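Local atomic coordinates of putative TetR family transcriptional regulator (Streptomyces coelicolor A3, PDB entry 3BQY), a protein that probably binds regulatory DNA as a TetR-type transcriptional repressor. Residues Arg6-Gln9 and Thr10-Leu14; Asp13-Glu17 and Ser18-Thr22; Arg27-Ala31 and Met32-Ala36; Asp113-Val116 and Gly117-Glu121. One frame throughout, in Å; residues are numbered along the deposited sequence. Where two conformers were deposited one is given.

Interaction 1 of 4, residues Arg6-Gln9 and Thr10-Leu14; sequences RTVQ and TALDL
Arg-6 meets Thr-10 one helical turn further on, and its carbonyl takes two bonds from that residue. Thr-10 N and Thr-10 OG1 each lie 3.0 Å from Arg-6 O. They reach it from opposite faces of the carbonyl plane. The hydroxyl is set there by its first torsion, -61°, which puts OG1 beside the backbone N and opposite the carbonyl carbon. The polar end of Thr-10 is thus folded back onto its own helix, and the methyl CG2 packs on Met-32 of helix 25-32. Thr-7 continues the pattern: Ala-11 N donates to Thr-7 O at 3.0 Å. Its own hydroxyl turns the other way along the chain, to the carbonyl of Asp-3. These are i to i+4 bonds within helix 4-18, the first helix of the TetR-type DNA-binding domain. Val-8 O accepts from Leu-12 N at 2.9 Å. The two side chains run side by side in the same direction, with Val-8 CG1 4.0 Å from Leu-12 CD1, and both pack on helix 46-57. Gln-9 O accepts from Asp-13 N at 2.9 Å. The Gln-9 chain bends at its second torsion (53°), bringing its amide over toward the Asp-13 carboxylate. Gln-9 NE2 gives Asp-13 OD1 a weak bond of 3.4 Å, and the two planes are turned 43° apart.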
loop_
_atom_site.group_PDB
_atom_site.type_symbol
_atom_site.label_atom_id
_atom_site.label_comp_id
_atom_site.label_asym_id
_atom_site.label_seq_id
_atom_site.Cartn_x
_atom_site.Cartn_y
_atom_site.Cartn_z
ATOM N N ARG A 6 -11.253 20.054 -17.028
ATOM C CA ARG A 6 -12.639 19.600 -17.077
ATOM C C ARG A 6 -12.718 18.095 -17.309
ATOM O O ARG A 6 -13.596 17.419 -16.758
ATOM C CB ARG A 6 -13.404 20.348 -18.171
ATOM C CG ARG A 6 -13.436 21.853 -17.972
ATOM C CD ARG A 6 -14.207 22.561 -19.080
ATOM N NE ARG A 6 -14.271 24.002 -18.849
ATOM C CZ ARG A 6 -14.725 24.894 -19.727
ATOM N NH1 ARG A 6 -15.161 24.511 -20.922
ATOM N NH2 ARG A 6 -14.740 26.182 -19.409
ATOM N N THR A 7 -11.800 17.585 -18.132
ATOM C CA THR A 7 -11.662 16.156 -18.366
ATOM C C THR A 7 -11.268 15.441 -17.080
ATOM O O THR A 7 -11.842 14.401 -16.757
ATOM C CB THR A 7 -10.649 15.871 -19.469
ATOM O OG1 THR A 7 -11.120 16.485 -20.672
ATOM C CG2 THR A 7 -10.506 14.382 -19.721
ATOM N N VAL A 8 -10.316 16.007 -16.331
ATOM C CA VAL A 8 -9.914 15.416 -15.054
ATOM C C VAL A 8 -11.089 15.386 -14.061
ATOM O O VAL A 8 -11.302 14.391 -13.366
ATOM C CB VAL A 8 -8.699 16.151 -14.420
ATOM C CG1 VAL A 8 -8.454 15.643 -12.979
ATOM C CG2 VAL A 8 -7.438 15.927 -15.289
ATOM N N GLN A 9 -11.862 16.465 -14.017
ATOM C CA GLN A 9 -13.001 16.531 -13.106
ATOM C C GLN A 9 -14.067 15.498 -13.473
ATOM O O GLN A 9 -14.600 14.817 -12.611
ATOM C CB GLN A 9 -13.612 17.938 -13.086
ATOM C CG GLN A 9 -14.648 18.121 -11.981
ATOM C CD GLN A 9 -14.117 17.743 -10.591
ATOM O OE1 GLN A 9 -13.236 18.414 -10.050
ATOM N NE2 GLN A 9 -14.646 16.655 -10.017
ATOM N N THR A 10 -14.375 15.396 -14.755
ATOM C CA THR A 10 -15.337 14.396 -15.238
ATOM C C THR A 10 -14.881 12.967 -14.894
ATOM O O THR A 10 -15.680 12.143 -14.424
ATOM C CB THR A 10 -15.620 14.578 -16.736
ATOM O OG1 THR A 10 -16.175 15.885 -16.942
ATOM C CG2 THR A 10 -16.636 13.537 -17.243
ATOM N N ALA A 11 -13.593 12.696 -15.097
ATOM C CA ALA A 11 -13.004 11.413 -14.755
ATOM C C ALA A 11 -13.117 11.102 -13.259
ATOM O O ALA A 11 -13.494 9.990 -12.882
ATOM C CB ALA A 11 -11.554 11.344 -15.243
ATOM N N LEU A 12 -12.835 12.090 -12.401
ATOM C CA LEU A 12 -13.033 11.933 -10.961
ATOM C C LEU A 12 -14.510 11.670 -10.599
ATOM O O LEU A 12 -14.791 10.882 -9.691
ATOM C CB LEU A 12 -12.513 13.170 -10.198
ATOM C CG LEU A 12 -10.975 13.322 -10.252
ATOM C CD1 LEU A 12 -10.585 14.709 -9.767
ATOM C CD2 LEU A 12 -10.255 12.243 -9.431
ATOM N N ASP A 13 -15.428 12.356 -11.281
ATOM C CA ASP A 13 -16.867 12.098 -11.121
ATOM C C ASP A 13 -17.196 10.635 -11.453
ATOM O O ASP A 13 -17.821 9.944 -10.647
ATOM C CB ASP A 13 -17.683 13.027 -12.029
ATOM C CG ASP A 13 -17.691 14.482 -11.529
ATOM O OD1 ASP A 13 -17.358 14.715 -10.346
ATOM O OD2 ASP A 13 -18.063 15.388 -12.320
ATOM N N LEU A 14 -16.719 10.173 -12.612
ATOM C CA LEU A 14 -16.914 8.789 -13.077
ATOM C C LEU A 14 -16.350 7.780 -12.083
ATOM O O LEU A 14 -16.967 6.757 -11.789
ATOM C CB LEU A 14 -16.230 8.563 -14.421
ATOM C CG LEU A 14 -16.940 8.886 -15.715
ATOM C CD1 LEU A 14 -16.051 8.402 -16.832
ATOM C CD2 LEU A 14 -18.323 8.192 -15.789
#

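Interaction 2 of 4, residues Asp13-Glu17 and Ser18-Thr22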
loop_
_atom_site.group_PDB
_atom_site.type_symbol
_atom_site.label_atom_id
_atom_site.label_comp_id
_atom_site.label_asym_id
_atom_site.label_seq_id
_atom_site.Cartn_x
_atom_site.Cartn_y
_atom_site.Cartn_z
ATOM N N ASP A 13 -15.428 12.356 -11.281
ATOM C CA ASP A 13 -16.867 12.098 -11.121
ATOM C C ASP A 13 -17.196 10.635 -11.453
ATOM O O ASP A 13 -17.821 9.944 -10.647
ATOM C CB ASP A 13 -17.683 13.027 -12.029
ATOM C CG ASP A 13 -17.691 14.482 -11.529
ATOM O OD1 ASP A 13 -17.358 14.715 -10.346
ATOM O OD2 ASP A 13 -18.063 15.388 -12.320
ATOM N N LEU A 14 -16.719 10.173 -12.612
ATOM C CA LEU A 14 -16.914 8.789 -13.077
ATOM C C LEU A 14 -16.350 7.780 -12.083
ATOM O O LEU A 14 -16.967 6.757 -11.789
ATOM C CB LEU A 14 -16.230 8.563 -14.421
ATOM C CG LEU A 14 -16.940 8.886 -15.715
ATOM C CD1 LEU A 14 -16.051 8.402 -16.832
ATOM C CD2 LEU A 14 -18.323 8.192 -15.789
ATOM N N LEU A 15 -15.180 8.099 -11.550
ATOM C CA LEU A 15 -14.512 7.268 -10.566
ATOM C C LEU A 15 -15.423 7.046 -9.370
ATOM O O LEU A 15 -15.640 5.910 -8.958
ATOM C CB LEU A 15 -13.183 7.932 -10.173
ATOM C CG LEU A 15 -12.217 7.152 -9.301
ATOM C CD1 LEU A 15 -11.743 5.886 -10.009
ATOM C CD2 LEU A 15 -11.045 8.041 -9.000
ATOM N N ASN A 16 -16.019 8.111 -8.851
ATOM C CA ASN A 16 -16.949 7.960 -7.741
ATOM C C ASN A 16 -18.187 7.156 -8.090
ATOM O O ASN A 16 -18.742 6.462 -7.231
ATOM C CB ASN A 16 -17.360 9.320 -7.182
ATOM C CG ASN A 16 -16.261 9.968 -6.391
ATOM O OD1 ASN A 16 -15.276 9.315 -6.021
ATOM N ND2 ASN A 16 -16.399 11.266 -6.144
ATOM N N GLU A 17 -18.618 7.252 -9.345
ATOM C CA GLU A 17 -19.866 6.632 -9.779
ATOM C C GLU A 17 -19.762 5.116 -9.898
ATOM O O GLU A 17 -20.642 4.392 -9.426
ATOM C CB GLU A 17 -20.320 7.207 -11.121
ATOM C CG GLU A 17 -20.766 8.651 -11.058
ATOM C CD GLU A 17 -21.361 9.148 -12.372
ATOM O OE1 GLU A 17 -21.017 8.614 -13.465
ATOM O OE2 GLU A 17 -22.194 10.081 -12.301
ATOM N N SER A 18 -18.693 4.636 -10.530
ATOM C CA SER A 18 -18.593 3.203 -10.777
ATOM C C SER A 18 -17.198 2.590 -10.577
ATOM O O SER A 18 -16.988 1.420 -10.914
ATOM C CB SER A 18 -19.197 2.863 -12.144
ATOM O OG SER A 18 -18.695 3.749 -13.114
ATOM N N GLY A 19 -16.259 3.356 -10.013
ATOM C CA GLY A 19 -14.972 2.798 -9.618
ATOM C C GLY A 19 -13.896 2.776 -10.684
ATOM O O GLY A 19 -14.168 2.981 -11.868
ATOM N N LEU A 20 -12.665 2.521 -10.257
ATOM C CA LEU A 20 -11.522 2.552 -11.150
ATOM C C LEU A 20 -11.567 1.518 -12.279
ATOM O O LEU A 20 -11.133 1.807 -13.402
ATOM C CB LEU A 20 -10.203 2.416 -10.374
ATOM C CG LEU A 20 -8.901 2.448 -11.164
ATOM C CD1 LEU A 20 -8.767 3.739 -11.981
ATOM C CD2 LEU A 20 -7.716 2.303 -10.214
ATOM N N ASP A 21 -12.018 0.313 -11.978
ATOM C CA ASP A 21 -12.019 -0.744 -12.986
ATOM C C ASP A 21 -12.882 -0.435 -14.220
ATOM O O ASP A 21 -12.611 -0.937 -15.308
ATOM C CB ASP A 21 -12.417 -2.078 -12.355
ATOM C CG ASP A 21 -11.379 -2.584 -11.363
ATOM O OD1 ASP A 21 -10.189 -2.230 -11.500
ATOM O OD2 ASP A 21 -11.762 -3.349 -10.458
ATOM N N THR A 22 -13.901 0.410 -14.056
ATOM C CA THR A 22 -14.826 0.706 -15.168
ATOM C C THR A 22 -14.426 1.998 -15.879
ATOM O O THR A 22 -15.012 2.350 -16.899
ATOM C CB THR A 22 -16.293 0.876 -14.704
ATOM O OG1 THR A 22 -16.427 2.154 -14.051
ATOM C CG2 THR A 22 -16.676 -0.206 -13.760
HETATM O O HOH W 1 -15.751 4.764 -13.406
#
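Ser-18 and Leu-15 carry most of this contact, with Glu-17 adding a smaller part, as helix 4-18 gives way to the loop that follows. Ser-18 N donates to Leu-14 O at 3.0 Å. Its side chain is turned back: the first torsion of 48° places OG between the backbone N and the carbonyl carbon, a crowded position. From there OG lies 2.9 Å from Thr-22 OG1. Leu-15 O accepts from Gly-19 N at 2.8 Å, in a more bent bond (140° at the hydrogen). The CD1 methyl of Leu-15 reaches across to Leu-20, 3.5 Å from Leu-20 N and 3.8 Å from Leu-20 CB. The leucine pair is continued by Val-97 of helix 94-99, which touches both side chains. This is the C-terminal end of the first helix in the TetR-type DNA-binding domain. Gly-19 is the first residue to leave helical angles, and its phi is positive (87°). At these backbone angles a CB would be jammed against Ser-18 O, so glycine suits this place. A water bridges the turn. It donates to Gly-19 O at 2.8 Å and weakly to Leu-14 O, and it is bonded to Thr-22 OG1. The Glu-17 side chain is extended and leads off from the contact. Nearby, Leu-20 N is bonded to Asp-93, and Asp-21 makes a salt bridge to Arg-96.

Interaction 3 of 4, residues Arg27-Ala31 and Met32-Ala36; sequences RLAQA and MDVQA
Ala-29 O takes the straightest bond of this helix end, from Val-34 N at 3.1 Å with 165° at the hydrogen. Met-32 N donates chiefly to Leu-28 O, also at 3.1 Å, and only weakly to Ala-29 O. Asp-33 N bonds to Gln-30 O at 3.2 Å but stands well above the carbonyl plane, off the lone pairs. Asp-33 has positive phi (52°), and this turns the chain sharply out of the helix. Ala-29 CB sits inside the bend, 3.7 Å from Ala-36 N and 4.2 Å from Ala-36 CB. Val-34 lies at the edge, its CG2 4.4 Å from Ala-29 CB. On another face, Leu-28 and selenomethionine Met-32 run side by side in the same direction, with Leu-28 CD1 4.1 Å from Met-32 SE. The Met-32 chain bends at its third torsion (76°), which carries the terminal methyl CE to Thr-7 of helix 4-18. Leu-28 touches Thr-10 of that helix, and both side chains touch Leu-39 of helix 36-42. The positive-phi residue with its bonds back into the last turn is a Schellman motif. It ends helix 25-32 and starts the turn of the predicted helix-turn-helix, residues 24-43.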
loop_
_atom_site.group_PDB
_atom_site.type_symbol
_atom_site.label_atom_id
_atom_site.label_comp_id
_atom_site.label_asym_id
_atom_site.label_seq_id
_atom_site.Cartn_x
_atom_site.Cartn_y
_atom_site.Cartn_z
ATOM N N ARG A 27 -15.369 5.225 -21.906
ATOM C CA ARG A 27 -16.396 5.564 -20.883
ATOM C C ARG A 27 -16.378 7.064 -20.600
ATOM O O ARG A 27 -17.421 7.691 -20.498
ATOM C CB ARG A 27 -16.145 4.778 -19.580
ATOM C CG ARG A 27 -17.141 4.998 -18.445
ATOM C CD ARG A 27 -18.462 4.291 -18.712
ATOM N NE ARG A 27 -19.500 4.741 -17.770
ATOM C CZ ARG A 27 -20.252 5.831 -17.942
ATOM N NH1 ARG A 27 -21.192 6.128 -17.052
ATOM N NH2 ARG A 27 -20.079 6.621 -19.009
ATOM N N LEU A 28 -15.174 7.626 -20.453
ATOM C CA LEU A 28 -14.983 9.061 -20.289
ATOM C C LEU A 28 -15.471 9.862 -21.481
ATOM O O LEU A 28 -16.082 10.912 -21.300
ATOM C CB LEU A 28 -13.488 9.364 -20.035
ATOM C CG LEU A 28 -13.052 10.766 -19.623
ATOM C CD1 LEU A 28 -13.915 11.321 -18.502
ATOM C CD2 LEU A 28 -11.582 10.703 -19.178
ATOM N N ALA A 29 -15.181 9.392 -22.700
ATOM C CA ALA A 29 -15.693 10.019 -23.914
ATOM C C ALA A 29 -17.236 10.015 -23.945
ATOM O O ALA A 29 -17.852 11.021 -24.301
ATOM C CB ALA A 29 -15.129 9.324 -25.167
ATOM N N GLN A 30 -17.845 8.879 -23.582
ATOM C CA GLN A 30 -19.320 8.768 -23.554
ATOM C C GLN A 30 -19.850 9.798 -22.550
ATOM O O GLN A 30 -20.773 10.544 -22.857
ATOM C CB GLN A 30 -19.810 7.330 -23.220
ATOM C CG GLN A 30 -19.530 6.244 -24.309
ATOM C CD GLN A 30 -19.458 4.806 -23.756
ATOM O OE1 GLN A 30 -19.732 4.603 -22.530
ATOM N NE2 GLN A 30 -19.070 3.791 -24.678
ATOM N N ALA A 31 -19.213 9.869 -21.378
ATOM C CA ALA A 31 -19.597 10.816 -20.315
ATOM C C ALA A 31 -19.558 12.288 -20.737
ATOM O O ALA A 31 -20.399 13.070 -20.300
ATOM C CB ALA A 31 -18.744 10.605 -19.066
HETATM N N MSE A 32 -18.594 12.659 -21.580
HETATM C CA MSE A 32 -18.446 14.051 -22.027
HETATM C C MSE A 32 -19.025 14.312 -23.414
HETATM O O MSE A 32 -18.871 15.416 -23.954
HETATM C CB MSE A 32 -16.976 14.452 -22.040
HETATM C CG MSE A 32 -16.219 14.035 -20.803
HETATM SE SE MSE A 32 -14.382 14.657 -20.886
HETATM C CE MSE A 32 -14.731 16.538 -20.450
ATOM N N ASP A 33 -19.666 13.296 -23.995
ATOM C CA ASP A 33 -20.246 13.404 -25.333
ATOM C C ASP A 33 -19.211 13.924 -26.347
ATOM O O ASP A 33 -19.458 14.887 -27.075
ATOM C CB ASP A 33 -21.516 14.277 -25.300
ATOM C CG ASP A 33 -22.456 14.012 -26.471
ATOM O OD1 ASP A 33 -22.002 13.610 -27.567
ATOM O OD2 ASP A 33 -23.673 14.221 -26.296
ATOM N N VAL A 34 -18.038 13.291 -26.356
ATOM C CA VAL A 34 -17.022 13.517 -27.398
ATOM C C VAL A 34 -16.590 12.165 -27.976
ATOM O O VAL A 34 -17.090 11.128 -27.539
ATOM C CB VAL A 34 -15.799 14.330 -26.879
ATOM C CG1 VAL A 34 -16.197 15.768 -26.565
ATOM C CG2 VAL A 34 -15.133 13.654 -25.650
ATOM N N GLN A 35 -15.695 12.176 -28.967
ATOM C CA GLN A 35 -15.102 10.949 -29.506
ATOM C C GLN A 35 -13.873 10.640 -28.686
ATOM O O GLN A 35 -13.207 11.572 -28.234
ATOM C CB GLN A 35 -14.671 11.159 -30.949
ATOM C CG GLN A 35 -15.797 11.518 -31.897
ATOM C CD GLN A 35 -16.561 10.300 -32.387
ATOM O OE1 GLN A 35 -16.372 9.856 -33.522
ATOM N NE2 GLN A 35 -17.430 9.753 -31.534
ATOM N N ALA A 36 -13.541 9.361 -28.497
ATOM C CA ALA A 36 -12.367 9.019 -27.667
ATOM C C ALA A 36 -11.124 9.668 -28.254
ATOM O O ALA A 36 -10.240 10.102 -27.511
ATOM C CB ALA A 36 -12.177 7.510 -27.524
#

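Interaction 4 of 4, residues Asp113-Val116 and Gly117-Glu121; sequences DGLV and GVLRE
Leu-115 and Leu-119 lie side by side and point the same way, one turn apart on helix 106-121. Their methyls meet alongside, Leu-115 CD2 being 3.7 Å from Leu-119 CD1. Leu-119 then packs between helices 73-89 and 126-151. Val-116 and Arg-120 are set differently, at a slant to each other. Only the aliphatic part of the arginine is used: Arg-120 CD lies 3.8 Å from Val-116 CG1. The Arg-120 chain then bends at its third torsion (82°), and the guanidinium leaves the valine for a salt bridge from NE to Asp-126. Val-118 lays its CG2 methyl 3.2 Å from Gly-114 O, a close approach along the helix wall. Beneath the side chains run i to i+4 backbone bonds. Arg-120 N to Val-116 O (2.9 Å) is almost straight, at 174°, while Leu-119 N to Leu-115 O is weak at 3.3 Å. Gly-117 N donates to Asp-113 O at 2.8 Å. Asp-113 accepts from Leu-176 N of the second subunit. One helix therefore offers Leu-119 to its own core and Asp-113 to the dimer partner. Arg-120 is shared between Asp-126 of its own chain and, through NH1, His-175 of the second subunit, and the salt bridge probably steadies the guanidinium there.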
loop_
_atom_site.group_PDB
_atom_site.type_symbol
_atom_site.label_atom_id
_atom_site.label_comp_id
_atom_site.label_asym_id
_atom_site.label_seq_id
_atom_site.Cartn_x
_atom_site.Cartn_y
_atom_site.Cartn_z
ATOM N N ASP A 113 8.442 17.408 -0.029
ATOM C CA ASP A 113 9.408 18.414 0.427
ATOM C C ASP A 113 8.992 18.979 1.791
ATOM O O ASP A 113 9.826 19.175 2.675
ATOM C CB ASP A 113 9.515 19.536 -0.636
ATOM C CG ASP A 113 10.640 20.520 -0.337
ATOM O OD1 ASP A 113 11.821 20.138 -0.390
ATOM O OD2 ASP A 113 10.344 21.674 -0.033
ATOM N N GLY A 114 7.687 19.239 1.951
ATOM C CA GLY A 114 7.151 19.813 3.182
ATOM C C GLY A 114 7.367 18.852 4.340
ATOM O O GLY A 114 7.824 19.265 5.412
ATOM N N LEU A 115 7.045 17.574 4.131
ATOM C CA LEU A 115 7.228 16.552 5.188
ATOM C C LEU A 115 8.695 16.394 5.593
ATOM O O LEU A 115 9.026 16.412 6.788
ATOM C CB LEU A 115 6.637 15.194 4.762
ATOM C CG LEU A 115 6.463 14.152 5.904
ATOM C CD1 LEU A 115 5.418 13.059 5.522
ATOM C CD2 LEU A 115 7.747 13.488 6.275
ATOM N N VAL A 116 9.578 16.225 4.606
ATOM C CA VAL A 116 11.013 16.130 4.895
ATOM C C VAL A 116 11.507 17.402 5.623
ATOM O O VAL A 116 12.303 17.315 6.579
ATOM C CB VAL A 116 11.837 15.869 3.587
ATOM C CG1 VAL A 116 13.357 15.909 3.877
ATOM C CG2 VAL A 116 11.440 14.506 2.933
ATOM N N GLY A 117 11.041 18.577 5.167
ATOM C CA GLY A 117 11.399 19.858 5.790
ATOM C C GLY A 117 10.986 19.963 7.253
ATOM O O GLY A 117 11.729 20.445 8.104
ATOM N N VAL A 118 9.781 19.519 7.555
ATOM C CA VAL A 118 9.313 19.543 8.956
ATOM C C VAL A 118 10.297 18.773 9.853
ATOM O O VAL A 118 10.688 19.252 10.916
ATOM C CB VAL A 118 7.891 18.930 9.048
ATOM C CG1 VAL A 118 7.513 18.595 10.510
ATOM C CG2 VAL A 118 6.882 19.934 8.447
ATOM N N LEU A 119 10.689 17.582 9.413
ATOM C CA LEU A 119 11.624 16.731 10.186
ATOM C C LEU A 119 13.024 17.321 10.247
ATOM O O LEU A 119 13.614 17.406 11.341
ATOM C CB LEU A 119 11.659 15.300 9.597
ATOM C CG LEU A 119 10.252 14.669 9.676
ATOM C CD1 LEU A 119 10.289 13.248 9.018
ATOM C CD2 LEU A 119 9.731 14.562 11.138
ATOM N N ARG A 120 13.573 17.734 9.106
ATOM C CA ARG A 120 14.912 18.342 9.141
ATOM C C ARG A 120 14.958 19.557 10.078
ATOM O O ARG A 120 15.899 19.733 10.853
ATOM C CB ARG A 120 15.381 18.723 7.727
ATOM C CG ARG A 120 15.654 17.485 6.820
ATOM C CD ARG A 120 16.133 17.928 5.423
ATOM N NE ARG A 120 17.578 18.228 5.406
ATOM C CZ ARG A 120 18.137 19.321 4.869
ATOM N NH1 ARG A 120 17.388 20.257 4.290
ATOM N NH2 ARG A 120 19.468 19.459 4.883
ATOM N N GLU A 121 13.941 20.422 9.984
ATOM C CA GLU A 121 13.894 21.647 10.804
ATOM C C GLU A 121 13.668 21.369 12.278
ATOM O O GLU A 121 13.916 22.246 13.119
ATOM C CB GLU A 121 12.822 22.600 10.269
ATOM C CG GLU A 121 13.275 23.125 8.890
ATOM C CD GLU A 121 12.224 23.910 8.142
ATOM O OE1 GLU A 121 11.155 24.197 8.722
ATOM O OE2 GLU A 121 12.471 24.218 6.953
#

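In the fold
Following the chain from the N terminus, interaction 1 lies within helix 4-18. Interaction 2 starts on the last residues of interaction 1, sharing Asp-13 and Leu-14, and carries the chain out of that helix into the loop before helix 25-32. Interaction 3 ends helix 25-32 and leads to helix 36-42. None of the four encloses another; interactions 1 and 2 overlap and the rest follow in series. Interaction 3 folds back on the first two: Leu-14 packs on Leu-28 and Ala-31, joining helices 4-18 and 25-32. Interaction 4 stands apart in the C-terminal family region, its centre about 42 Å from that of interaction 3, and touches the second subunit.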